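Local coordinates for protein alcohol dehydrogenase, zinc-containing (Thermotoga maritima, PDB 1VJ0) that binds two zinc ions per chain and, as a zinc-containing alcohol dehydrogenase of the medium-chain family, probably acts as an oxidoreductase, at residues Leu207-Val212 / Glu237-Asp242; Asn222-Ala227 / Leu243-Arg248; Ala268-Glu273 / Phe293-Gly298. All blocks are in the same frame, centred on the assembly; numbering follows the deposited sequence.

Interaction 1: residues Leu207-Val212 / Glu237-Asp242; sequences LGLFGV and EEIGAD
Val-212 CG1 meets the turn that follows helix 230-238, lying 3.9 Å from Ile-239 CG1 and 4.3 Å from Ala-241 CB. With CG1 anti to the backbone N (chi1 173°), this methyl is the branch that reaches the turn. One turn earlier on helix 206-217, the side chain of Leu-209 crosses that of Ile-239 at about a right angle, its CB 3.9 Å from Ile-239 CD1.

The same groups press on main chain. Ile-239 CD1 rests 3.6 Å from Leu-209 O, while Val-212 CG1 sits 3.5 Å from Ala-241 N and also touches the carbonyl carbon of Gly-240. No hydrogen bond joins the segments. Both helices belong to the Rossmann-type domain, which in relatives binds the nicotinamide cofactor and probably does so here; they pack beside strand 222-227, whose Val-225 touches both Val-212 and Ala-241.

Polar contacts shape the turn. Gly-240, with positive phi (134°), follows helix 230-238 in a Schellman motif, its N bonded back to Glu-237 O at 3.3 Å; a CB there would jam against the preceding carbonyl and come close to Val-212 CG1. Arg-216, further along helix 206-217, hydrogen-bonds Gly-240 O and forms a salt bridge with Asp-242.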
ATOM      1  N   LEU A 207     -16.923  -4.890  20.483  1.00 29.40           N
ATOM      2  CA  LEU A 207     -16.038  -4.952  19.317  1.00 29.84           C
ATOM      3  C   LEU A 207     -16.793  -4.785  18.007  1.00 29.50           C
ATOM      4  O   LEU A 207     -16.483  -3.885  17.161  1.00 30.75           O
ATOM      5  CB  LEU A 207     -15.254  -6.261  19.335  1.00 30.24           C
ATOM      6  CG  LEU A 207     -14.255  -6.499  18.176  1.00 31.33           C
ATOM      7  CD1 LEU A 207     -13.142  -5.505  18.232  1.00 32.28           C
ATOM      8  CD2 LEU A 207     -13.688  -7.875  18.251  1.00 30.21           C
ATOM      9  N   GLY A 208     -17.799  -5.643  17.799  1.00 29.01           N
ATOM     10  CA  GLY A 208     -18.594  -5.568  16.569  1.00 28.02           C
ATOM     11  C   GLY A 208     -19.339  -4.242  16.431  1.00 28.15           C
ATOM     12  O   GLY A 208     -19.433  -3.656  15.324  1.00 26.77           O
ATOM     13  N   LEU A 209     -19.837  -3.740  17.548  1.00 28.90           N
ATOM     14  CA  LEU A 209     -20.553  -2.451  17.554  1.00 28.80           C
ATOM     15  C   LEU A 209     -19.678  -1.218  17.267  1.00 28.46           C
ATOM     16  O   LEU A 209     -20.068  -0.338  16.475  1.00 27.59           O
ATOM     17  CB  LEU A 209     -21.331  -2.303  18.835  1.00 28.80           C
ATOM     18  CG  LEU A 209     -22.463  -3.321  19.068  1.00 29.18           C
ATOM     19  CD1 LEU A 209     -22.897  -3.244  20.503  1.00 28.05           C
ATOM     20  CD2 LEU A 209     -23.643  -3.062  18.136  1.00 27.54           C
ATOM     21  N   PHE A 210     -18.484  -1.165  17.821  1.00 28.98           N
ATOM     22  CA  PHE A 210     -17.513  -0.150  17.388  1.00 29.65           C
ATOM     23  C   PHE A 210     -17.208  -0.293  15.901  1.00 29.65           C
ATOM     24  O   PHE A 210     -17.091   0.715  15.217  1.00 30.97           O
ATOM     25  CB  PHE A 210     -16.200  -0.213  18.212  1.00 30.22           C
ATOM     26  CG  PHE A 210     -16.171   0.714  19.359  1.00 31.29           C
ATOM     27  CD1 PHE A 210     -16.716   0.354  20.586  1.00 32.40           C
ATOM     28  CD2 PHE A 210     -15.582   1.969  19.223  1.00 33.00           C
ATOM     29  CE1 PHE A 210     -16.681   1.236  21.648  1.00 35.71           C
ATOM     30  CE2 PHE A 210     -15.524   2.819  20.279  1.00 31.88           C
ATOM     31  CZ  PHE A 210     -16.100   2.479  21.483  1.00 32.54           C
ATOM     32  N   GLY A 211     -17.109  -1.538  15.416  1.00 28.23           N
ATOM     33  CA  GLY A 211     -16.941  -1.850  13.979  1.00 29.49           C
ATOM     34  C   GLY A 211     -17.980  -1.136  13.123  1.00 28.87           C
ATOM     35  O   GLY A 211     -17.655  -0.607  12.059  1.00 31.05           O
ATOM     36  N   VAL A 212     -19.239  -1.131  13.586  1.00 27.69           N
ATOM     37  CA  VAL A 212     -20.335  -0.448  12.864  1.00 26.74           C
ATOM     38  C   VAL A 212     -20.027   1.040  12.684  1.00 27.42           C
ATOM     39  O   VAL A 212     -20.058   1.568  11.554  1.00 28.95           O
ATOM     40  CB  VAL A 212     -21.714  -0.626  13.581  1.00 26.64           C
ATOM     41  CG1 VAL A 212     -22.811   0.231  12.919  1.00 27.75           C
ATOM     42  CG2 VAL A 212     -22.138  -2.134  13.552  1.00 27.67           C
ATOM     43  N   GLU A 237     -28.408  -1.393  14.585  1.00 27.33           N
ATOM     44  CA  GLU A 237     -29.194  -0.500  13.709  1.00 28.67           C
ATOM     45  C   GLU A 237     -29.233   0.946  14.184  1.00 28.72           C
ATOM     46  O   GLU A 237     -29.096   1.885  13.386  1.00 28.65           O
ATOM     47  CB  GLU A 237     -30.648  -0.998  13.596  1.00 29.34           C
ATOM     48  CG  GLU A 237     -30.756  -2.333  12.833  1.00 27.53           C
ATOM     49  CD  GLU A 237     -32.108  -3.021  12.956  1.00 31.02           C
ATOM     50  OE1 GLU A 237     -32.989  -2.505  13.685  1.00 34.14           O
ATOM     51  OE2 GLU A 237     -32.263  -4.107  12.338  1.00 34.01           O
ATOM     52  N   GLU A 238     -29.455   1.136  15.472  1.00 29.93           N
ATOM     53  CA  GLU A 238     -29.452   2.478  16.040  1.00 30.73           C
ATOM     54  C   GLU A 238     -28.130   3.234  15.882  1.00 30.42           C
ATOM     55  O   GLU A 238     -28.142   4.473  15.853  1.00 30.58           O
ATOM     56  CB  GLU A 238     -29.817   2.408  17.492  1.00 31.16           C
ATOM     57  CG  GLU A 238     -31.290   2.079  17.648  1.00 35.23           C
ATOM     58  CD  GLU A 238     -31.749   1.996  19.076  1.00 41.80           C
ATOM     59  OE1 GLU A 238     -30.899   2.147  19.997  1.00 46.31           O
ATOM     60  OE2 GLU A 238     -32.969   1.794  19.258  1.00 43.16           O
ATOM     61  N   ILE A 239     -27.004   2.540  15.764  1.00 29.96           N
ATOM     62  CA  ILE A 239     -25.695   3.249  15.654  1.00 29.56           C
ATOM     63  C   ILE A 239     -25.127   3.207  14.231  1.00 30.15           C
ATOM     64  O   ILE A 239     -23.972   3.623  13.998  1.00 30.63           O
ATOM     65  CB  ILE A 239     -24.654   2.768  16.698  1.00 30.07           C
ATOM     66  CG1 ILE A 239     -24.203   1.339  16.424  1.00 29.52           C
ATOM     67  CG2 ILE A 239     -25.169   2.942  18.171  1.00 32.06           C
ATOM     68  CD1 ILE A 239     -23.277   0.820  17.461  1.00 31.50           C
ATOM     69  N   GLY A 240     -25.892   2.652  13.296  1.00 29.82           N
ATOM     70  CA  GLY A 240     -25.679   2.899  11.871  1.00 30.67           C
ATOM     71  C   GLY A 240     -25.694   1.705  10.931  1.00 30.39           C
ATOM     72  O   GLY A 240     -25.440   1.886   9.762  1.00 30.89           O
ATOM     73  N   ALA A 241     -25.923   0.483  11.430  1.00 30.27           N
ATOM     74  CA  ALA A 241     -26.047  -0.680  10.539  1.00 29.28           C
ATOM     75  C   ALA A 241     -27.231  -0.504   9.573  1.00 29.57           C
ATOM     76  O   ALA A 241     -28.345  -0.103   9.987  1.00 28.37           O
ATOM     77  CB  ALA A 241     -26.195  -1.973  11.355  1.00 28.69           C
ATOM     78  N   ASP A 242     -27.031  -0.853   8.302  1.00 28.88           N
ATOM     79  CA  ASP A 242     -28.111  -0.817   7.303  1.00 29.66           C
ATOM     80  C   ASP A 242     -29.017  -2.054   7.373  1.00 29.32           C
ATOM     81  O   ASP A 242     -30.160  -2.002   6.968  1.00 28.41           O
ATOM     82  CB  ASP A 242     -27.513  -0.756   5.885  1.00 31.07           C
ATOM     83  CG  ASP A 242     -26.694   0.503   5.652  1.00 32.05           C
ATOM     84  OD1 ASP A 242     -27.305   1.589   5.632  1.00 31.33           O
ATOM     85  OD2 ASP A 242     -25.475   0.501   5.464  1.00 28.94           O
TER

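Interaction 2: residues Asn222-Ala227 / Leu243-Arg248; sequences NVIVIA and LTLNRR
Ile-224 and Ile-226 set CG1 beside the backbone N (chi1 -64° and -56°) and CG2 anti to it, which turns the CG2 methyl toward the neighbouring strand: Ile-224 CG2 lies 3.9 Å from Leu-245 CD1, and Ile-226 CG2 3.9 Å from Arg-247 CB. This is the parallel strand pair of a beta-alpha-beta unit in the Rossmann-type domain, with helix 230-238 as the crossover and strand 243-246 at the margin of the sheet within this chain. Leu-245 CD1 also reaches Ile-226 CG1, and Ile-224 runs alongside Leu-243; helix 252-262 packs on this face through Ile-259 and Ile-262. On the face of Val-225 and Ala-227, Leu-233 of the crossover helix touches both, as well as Thr-244, whose OG1 hydrogen-bonds Glu-237.

The backbone ladder starts with a weak bond from Leu-243 N to Val-223 O and tightens at Leu-245 N to Val-225 O, 2.9 Å. At the strand's last residue, Asn-246 OD1 accepts Arg-248 N at 2.9 Å in an Asx turn. An alanine here would remove this acceptor and probably leave Arg-248 N without its mate and the turn less fixed. Arg-247 N closes the ladder 2.9 Å from Ala-227 O, 37° above the carbonyl plane.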
ATOM      1  N   ASN A 222     -22.425   0.002   2.553  1.00 28.70           N
ATOM      2  CA  ASN A 222     -23.372  -0.837   3.283  1.00 27.86           C
ATOM      3  C   ASN A 222     -22.704  -1.483   4.492  1.00 27.93           C
ATOM      4  O   ASN A 222     -21.579  -1.985   4.405  1.00 26.47           O
ATOM      5  CB  ASN A 222     -23.900  -1.983   2.395  1.00 28.21           C
ATOM      6  CG  ASN A 222     -24.519  -1.519   1.127  1.00 27.43           C
ATOM      7  OD1 ASN A 222     -24.111  -1.934   0.024  1.00 35.29           O
ATOM      8  ND2 ASN A 222     -25.504  -0.699   1.244  1.00 25.51           N
ATOM      9  N   VAL A 223     -23.409  -1.475   5.619  1.00 27.57           N
ATOM     10  CA  VAL A 223     -22.899  -2.114   6.850  1.00 27.88           C
ATOM     11  C   VAL A 223     -23.943  -3.122   7.345  1.00 27.78           C
ATOM     12  O   VAL A 223     -25.132  -2.762   7.573  1.00 26.67           O
ATOM     13  CB  VAL A 223     -22.535  -1.091   7.959  1.00 28.64           C
ATOM     14  CG1 VAL A 223     -22.136  -1.831   9.258  1.00 29.59           C
ATOM     15  CG2 VAL A 223     -21.425  -0.129   7.491  1.00 27.86           C
ATOM     16  N   ILE A 224     -23.559  -4.388   7.379  1.00 26.38           N
ATOM     17  CA  ILE A 224     -24.485  -5.467   7.774  1.00 28.03           C
ATOM     18  C   ILE A 224     -23.908  -6.153   8.990  1.00 27.49           C
ATOM     19  O   ILE A 224     -22.701  -6.459   9.013  1.00 27.16           O
ATOM     20  CB  ILE A 224     -24.625  -6.511   6.636  1.00 29.11           C
ATOM     21  CG1 ILE A 224     -25.259  -5.868   5.394  1.00 33.07           C
ATOM     22  CG2 ILE A 224     -25.429  -7.784   7.089  1.00 28.14           C
ATOM     23  CD1 ILE A 224     -24.465  -6.175   4.142  1.00 35.23           C
ATOM     24  N   VAL A 225     -24.758  -6.391  10.000  1.00 27.93           N
ATOM     25  CA  VAL A 225     -24.352  -7.124  11.209  1.00 27.11           C
ATOM     26  C   VAL A 225     -25.116  -8.461  11.366  1.00 26.93           C
ATOM     27  O   VAL A 225     -26.323  -8.495  11.204  1.00 26.53           O
ATOM     28  CB  VAL A 225     -24.592  -6.270  12.452  1.00 26.98           C
ATOM     29  CG1 VAL A 225     -24.189  -7.036  13.727  1.00 27.15           C
ATOM     30  CG2 VAL A 225     -23.799  -4.966  12.339  1.00 28.40           C
ATOM     31  N   ILE A 226     -24.372  -9.538  11.655  1.00 26.02           N
ATOM     32  CA  ILE A 226     -24.934 -10.865  11.889  1.00 27.33           C
ATOM     33  C   ILE A 226     -24.597 -11.230  13.333  1.00 26.78           C
ATOM     34  O   ILE A 226     -23.430 -11.211  13.734  1.00 26.93           O
ATOM     35  CB  ILE A 226     -24.349 -11.940  10.928  1.00 26.26           C
ATOM     36  CG1 ILE A 226     -24.560 -11.526   9.481  1.00 28.52           C
ATOM     37  CG2 ILE A 226     -24.988 -13.328  11.247  1.00 26.77           C
ATOM     38  CD1 ILE A 226     -23.887 -12.400   8.482  1.00 29.89           C
ATOM     39  N   ALA A 227     -25.623 -11.499  14.102  1.00 27.73           N
ATOM     40  CA  ALA A 227     -25.512 -11.903  15.509  1.00 29.04           C
ATOM     41  C   ALA A 227     -26.761 -12.673  15.938  1.00 29.78           C
ATOM     42  O   ALA A 227     -27.702 -12.848  15.157  1.00 30.17           O
ATOM     43  CB  ALA A 227     -25.301 -10.686  16.420  1.00 29.50           C
ATOM     44  N   LEU A 243     -28.456  -3.177   7.805  1.00 28.07           N
ATOM     45  CA  LEU A 243     -29.187  -4.438   7.878  1.00 27.65           C
ATOM     46  C   LEU A 243     -28.614  -5.235   8.984  1.00 27.13           C
ATOM     47  O   LEU A 243     -27.388  -5.214   9.207  1.00 28.59           O
ATOM     48  CB  LEU A 243     -28.979  -5.224   6.579  1.00 28.44           C
ATOM     49  CG  LEU A 243     -29.637  -6.594   6.453  1.00 26.79           C
ATOM     50  CD1 LEU A 243     -31.141  -6.477   6.474  1.00 28.25           C
ATOM     51  CD2 LEU A 243     -29.185  -7.315   5.190  1.00 28.53           C
ATOM     52  N   THR A 244     -29.479  -5.910   9.704  1.00 26.68           N
ATOM     53  CA  THR A 244     -29.068  -6.960  10.680  1.00 26.45           C
ATOM     54  C   THR A 244     -29.690  -8.283  10.308  1.00 26.10           C
ATOM     55  O   THR A 244     -30.751  -8.330   9.725  1.00 23.36           O
ATOM     56  CB  THR A 244     -29.367  -6.597  12.160  1.00 25.33           C
ATOM     57  OG1 THR A 244     -30.764  -6.421  12.412  1.00 29.24           O
ATOM     58  CG2 THR A 244     -28.770  -5.260  12.492  1.00 27.32           C
ATOM     59  N   LEU A 245     -28.970  -9.357  10.582  1.00 25.95           N
ATOM     60  CA  LEU A 245     -29.481 -10.692  10.388  1.00 25.55           C
ATOM     61  C   LEU A 245     -29.247 -11.518  11.640  1.00 26.90           C
ATOM     62  O   LEU A 245     -28.093 -11.704  12.090  1.00 26.31           O
ATOM     63  CB  LEU A 245     -28.756 -11.326   9.226  1.00 26.47           C
ATOM     64  CG  LEU A 245     -28.886 -10.609   7.873  1.00 27.23           C
ATOM     65  CD1 LEU A 245     -27.739 -10.957   6.960  1.00 29.60           C
ATOM     66  CD2 LEU A 245     -30.208 -10.953   7.221  1.00 28.06           C
ATOM     67  N   ASN A 246     -30.347 -11.997  12.208  1.00 26.69           N
ATOM     68  CA  ASN A 246     -30.311 -12.849  13.361  1.00 27.75           C
ATOM     69  C   ASN A 246     -30.011 -14.308  12.994  1.00 28.90           C
ATOM     70  O   ASN A 246     -30.863 -15.017  12.415  1.00 27.97           O
ATOM     71  CB  ASN A 246     -31.648 -12.761  14.072  1.00 27.36           C
ATOM     72  CG  ASN A 246     -31.626 -13.406  15.407  1.00 29.60           C
ATOM     73  OD1 ASN A 246     -31.008 -14.458  15.567  1.00 29.36           O
ATOM     74  ND2 ASN A 246     -32.398 -12.847  16.372  1.00 28.62           N
ATOM     75  N   ARG A 247     -28.811 -14.770  13.339  1.00 29.56           N
ATOM     76  CA  ARG A 247     -28.387 -16.119  12.946  1.00 33.03           C
ATOM     77  C   ARG A 247     -29.114 -17.236  13.659  1.00 31.76           C
ATOM     78  O   ARG A 247     -29.163 -18.346  13.167  1.00 32.99           O
ATOM     79  CB  ARG A 247     -26.851 -16.242  13.006  1.00 34.31           C
ATOM     80  CG  ARG A 247     -26.332 -16.241  14.370  1.00 38.17           C
ATOM     81  CD  ARG A 247     -24.861 -16.689  14.480  1.00 42.00           C
ATOM     82  NE  ARG A 247     -24.658 -16.827  15.912  1.00 48.83           N
ATOM     83  CZ  ARG A 247     -24.942 -17.914  16.597  1.00 51.47           C
ATOM     84  NH1 ARG A 247     -25.364 -19.031  15.990  1.00 55.44           N
ATOM     85  NH2 ARG A 247     -24.766 -17.903  17.915  1.00 53.46           N
ATOM     86  N   ARG A 248     -29.790 -16.944  14.768  1.00 31.06           N
ATOM     87  CA  ARG A 248     -30.642 -17.931  15.379  1.00 31.11           C
ATOM     88  C   ARG A 248     -31.997 -18.037  14.663  1.00 30.09           C
ATOM     89  O   ARG A 248     -32.735 -19.001  14.905  1.00 30.48           O
ATOM     90  CB  ARG A 248     -30.855 -17.652  16.877  1.00 31.63           C
ATOM     91  CG  ARG A 248     -29.543 -17.612  17.646  1.00 33.58           C
ATOM     92  CD  ARG A 248     -29.690 -17.495  19.199  1.00 34.18           C
TER

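Interaction 3: residues Ala268-Glu273 / Phe293-Gly298; sequences ADFILE and FYSVAG
Glu-273 and Gly-298 meet at the C-terminal end of two neighbouring parallel strands, 268-273 and 292-296, of the Rossmann-type sheet. Gly-298 N donates to Glu-273 OE1 over 2.8 Å, approaching from above the carboxylate plane. A bend at chi2 of Glu-273 (-84°) brings its carboxylate to the chain just after strand 292-296, where a CB on Gly-298 would clash with OE2. Val-296 CG1 lies 3.4 Å from Glu-273 OE1. Between the strands, Ser-295 N bonds Ile-271 O at 2.9 Å, nearly in line with the carbonyl bond.

On the face of Ile-271 and Glu-273, Ile-271 CG2 packs 3.5 Å from Tyr-294 CE1, the two side chains crossing obliquely, and Glu-273 CB touches the same ring carbon. Val-296 CG2 stands over one face of the Tyr-294 ring, toward its rim. On the face of Phe-270 and Leu-272, the rings of Phe-270 and Phe-293 lie side by side with planes 13° apart; slid to a centroid separation of 5.9 Å, they barely overlap. Leu-272 CD1 comes 4.1 Å from Ala-297 CB.

Outside the pair, Tyr-190 and Phe-194 meet Phe-270 edge-to-face. Gln-202 hydrogen-bonds Tyr-294 OH, and the carbonyl of Ala-186 is hydrogen-bonded to Ser-295 OG. Gly-298 lies about 11 Å from the side chains of the zinc ligands Cys-55 and Cys-178, at the sheet edge where relatives bind the cofactor, as probably here. Four backbone N-H groups grip the buried Glu-273 carboxylate: Val-299 N joins Gly-298 N on OE1, and Thr-275 N and Gly-276 N share OE2.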
ATOM      1  N   ALA A 268     -19.636  -9.927   0.214  1.00 28.27           N
ATOM      2  CA  ALA A 268     -19.007  -8.835   0.974  1.00 28.66           C
ATOM      3  C   ALA A 268     -17.579  -8.508   0.543  1.00 28.76           C
ATOM      4  O   ALA A 268     -16.789  -9.400   0.276  1.00 27.76           O
ATOM      5  CB  ALA A 268     -19.006  -9.186   2.497  1.00 29.14           C
ATOM      6  N   ASP A 269     -17.239  -7.215   0.544  1.00 27.96           N
ATOM      7  CA  ASP A 269     -15.890  -6.734   0.232  1.00 27.64           C
ATOM      8  C   ASP A 269     -14.967  -6.928   1.453  1.00 28.45           C
ATOM      9  O   ASP A 269     -13.775  -7.253   1.322  1.00 27.33           O
ATOM     10  CB  ASP A 269     -16.013  -5.244  -0.106  1.00 27.52           C
ATOM     11  CG  ASP A 269     -16.917  -5.003  -1.303  1.00 29.68           C
ATOM     12  OD1 ASP A 269     -16.678  -5.647  -2.374  1.00 30.98           O
ATOM     13  OD2 ASP A 269     -17.909  -4.233  -1.288  1.00 26.54           O
ATOM     14  N   PHE A 270     -15.562  -6.786   2.651  1.00 28.42           N
ATOM     15  CA  PHE A 270     -14.833  -6.752   3.900  1.00 28.63           C
ATOM     16  C   PHE A 270     -15.707  -7.352   5.000  1.00 29.08           C
ATOM     17  O   PHE A 270     -16.851  -6.982   5.162  1.00 28.43           O
ATOM     18  CB  PHE A 270     -14.376  -5.311   4.247  1.00 29.60           C
ATOM     19  CG  PHE A 270     -13.649  -5.185   5.600  1.00 29.63           C
ATOM     20  CD1 PHE A 270     -14.365  -5.056   6.801  1.00 28.95           C
ATOM     21  CD2 PHE A 270     -12.258  -5.286   5.673  1.00 32.33           C
ATOM     22  CE1 PHE A 270     -13.663  -4.976   8.047  1.00 28.71           C
ATOM     23  CE2 PHE A 270     -11.571  -5.163   6.895  1.00 29.30           C
ATOM     24  CZ  PHE A 270     -12.290  -5.017   8.072  1.00 30.16           C
ATOM     25  N   ILE A 271     -15.159  -8.326   5.697  1.00 28.26           N
ATOM     26  CA  ILE A 271     -15.808  -8.921   6.852  1.00 29.01           C
ATOM     27  C   ILE A 271     -14.964  -8.764   8.106  1.00 28.81           C
ATOM     28  O   ILE A 271     -13.761  -8.978   8.067  1.00 27.69           O
ATOM     29  CB  ILE A 271     -16.113 -10.407   6.580  1.00 27.82           C
ATOM     30  CG1 ILE A 271     -16.916 -10.518   5.273  1.00 28.62           C
ATOM     31  CG2 ILE A 271     -16.899 -11.017   7.722  1.00 29.92           C
ATOM     32  CD1 ILE A 271     -17.379 -11.909   4.946  1.00 30.88           C
ATOM     33  N   LEU A 272     -15.633  -8.511   9.241  1.00 29.70           N
ATOM     34  CA  LEU A 272     -14.987  -8.503  10.548  1.00 29.13           C
ATOM     35  C   LEU A 272     -15.555  -9.636  11.386  1.00 28.74           C
ATOM     36  O   LEU A 272     -16.776  -9.676  11.629  1.00 26.69           O
ATOM     37  CB  LEU A 272     -15.262  -7.183  11.275  1.00 28.66           C
ATOM     38  CG  LEU A 272     -14.713  -7.114  12.701  1.00 30.46           C
ATOM     39  CD1 LEU A 272     -13.184  -7.123  12.684  1.00 31.97           C
ATOM     40  CD2 LEU A 272     -15.259  -5.900  13.371  1.00 31.73           C
ATOM     41  N   GLU A 273     -14.692 -10.571  11.798  1.00 27.92           N
ATOM     42  CA  GLU A 273     -15.071 -11.569  12.772  1.00 27.36           C
ATOM     43  C   GLU A 273     -14.937 -10.897  14.140  1.00 27.44           C
ATOM     44  O   GLU A 273     -13.816 -10.549  14.532  1.00 27.62           O
ATOM     45  CB  GLU A 273     -14.181 -12.837  12.711  1.00 27.06           C
ATOM     46  CG  GLU A 273     -14.694 -13.955  13.618  1.00 27.97           C
ATOM     47  CD  GLU A 273     -14.215 -13.779  15.065  1.00 33.09           C
ATOM     48  OE1 GLU A 273     -12.973 -13.545  15.237  1.00 34.91           O
ATOM     49  OE2 GLU A 273     -15.032 -13.881  15.999  1.00 31.45           O
ATOM     50  N   PHE A 293     -11.709  -9.320   1.690  1.00 27.78           N
ATOM     51  CA  PHE A 293     -10.819  -9.187   2.850  1.00 28.17           C
ATOM     52  C   PHE A 293     -11.515  -9.510   4.162  1.00 28.72           C
ATOM     53  O   PHE A 293     -12.564  -8.998   4.486  1.00 29.19           O
ATOM     54  CB  PHE A 293     -10.248  -7.759   2.831  1.00 29.54           C
ATOM     55  CG  PHE A 293      -9.058  -7.552   3.697  1.00 28.99           C
ATOM     56  CD1 PHE A 293      -9.204  -7.446   5.055  1.00 29.66           C
ATOM     57  CD2 PHE A 293      -7.819  -7.360   3.142  1.00 29.10           C
ATOM     58  CE1 PHE A 293      -8.114  -7.213   5.864  1.00 30.25           C
ATOM     59  CE2 PHE A 293      -6.729  -7.090   3.941  1.00 31.47           C
ATOM     60  CZ  PHE A 293      -6.895  -7.035   5.320  1.00 30.31           C
ATOM     61  N   TYR A 294     -10.959 -10.437   4.923  1.00 27.64           N
ATOM     62  CA  TYR A 294     -11.591 -10.898   6.135  1.00 26.68           C
ATOM     63  C   TYR A 294     -10.638 -10.643   7.312  1.00 28.00           C
ATOM     64  O   TYR A 294      -9.647 -11.324   7.429  1.00 27.90           O
ATOM     65  CB  TYR A 294     -11.837 -12.379   5.977  1.00 27.54           C
ATOM     66  CG  TYR A 294     -12.817 -13.062   6.899  1.00 24.72           C
ATOM     67  CD1 TYR A 294     -13.372 -12.450   8.027  1.00 24.38           C
ATOM     68  CD2 TYR A 294     -13.266 -14.306   6.561  1.00 27.10           C
ATOM     69  CE1 TYR A 294     -14.283 -13.129   8.840  1.00 27.42           C
ATOM     70  CE2 TYR A 294     -14.188 -14.980   7.357  1.00 30.32           C
ATOM     71  CZ  TYR A 294     -14.694 -14.376   8.493  1.00 29.78           C
ATOM     72  OH  TYR A 294     -15.630 -15.074   9.226  1.00 29.26           O
ATOM     73  N   SER A 295     -10.947  -9.668   8.170  1.00 27.93           N
ATOM     74  CA  SER A 295     -10.192  -9.376   9.367  1.00 27.69           C
ATOM     75  C   SER A 295     -10.794 -10.189  10.476  1.00 28.40           C
ATOM     76  O   SER A 295     -11.981 -10.064  10.761  1.00 28.32           O
ATOM     77  CB  SER A 295     -10.257  -7.897   9.791  1.00 28.34           C
ATOM     78  OG  SER A 295      -9.364  -7.118   8.989  1.00 30.73           O
ATOM     79  N   VAL A 296      -9.955 -10.990  11.118  1.00 26.84           N
ATOM     80  CA  VAL A 296     -10.370 -11.859  12.190  1.00 28.21           C
ATOM     81  C   VAL A 296      -9.817 -11.314  13.502  1.00 28.41           C
ATOM     82  O   VAL A 296      -8.622 -11.397  13.775  1.00 29.25           O
ATOM     83  CB  VAL A 296      -9.929 -13.306  11.930  1.00 28.32           C
ATOM     84  CG1 VAL A 296     -10.434 -14.180  13.004  1.00 28.63           C
ATOM     85  CG2 VAL A 296     -10.430 -13.763  10.577  1.00 28.97           C
ATOM     86  N   ALA A 297     -10.708 -10.786  14.330  1.00 28.43           N
ATOM     87  CA  ALA A 297     -10.298 -10.038  15.542  1.00 28.99           C
ATOM     88  C   ALA A 297     -10.983 -10.490  16.828  1.00 30.16           C
ATOM     89  O   ALA A 297     -10.580 -10.057  17.875  1.00 30.97           O
ATOM     90  CB  ALA A 297     -10.496  -8.567  15.348  1.00 28.93           C
ATOM     91  N   GLY A 298     -11.989 -11.364  16.772  1.00 29.48           N
ATOM     92  CA  GLY A 298     -12.790 -11.638  17.995  1.00 29.77           C
ATOM     93  C   GLY A 298     -12.294 -12.839  18.774  1.00 29.88           C
ATOM     94  O   GLY A 298     -12.350 -12.861  19.993  1.00 30.27           O
TER

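From the N terminus, helix 206-217 is followed by strand 222-227, helix 230-238 and strand 243-246. Interaction 1 closes the loop from the first helix to the turn after the second; interaction 2 opens within that loop and closes just beyond it, so the two cross. They touch where Asp-242 N probably hydrogen-bonds Val-223 O. Interaction 3 follows in series, pairing strands 268-273 and 292-296. Strand 198-202 lies between the strand pairs of interactions 2 and 3 in one parallel sheet. Interaction 1 ties helix 206-217 to the turn after helix 230-238, against that sheet, and its Leu-207 packs against Ala-297 and Gly-298 of interaction 3.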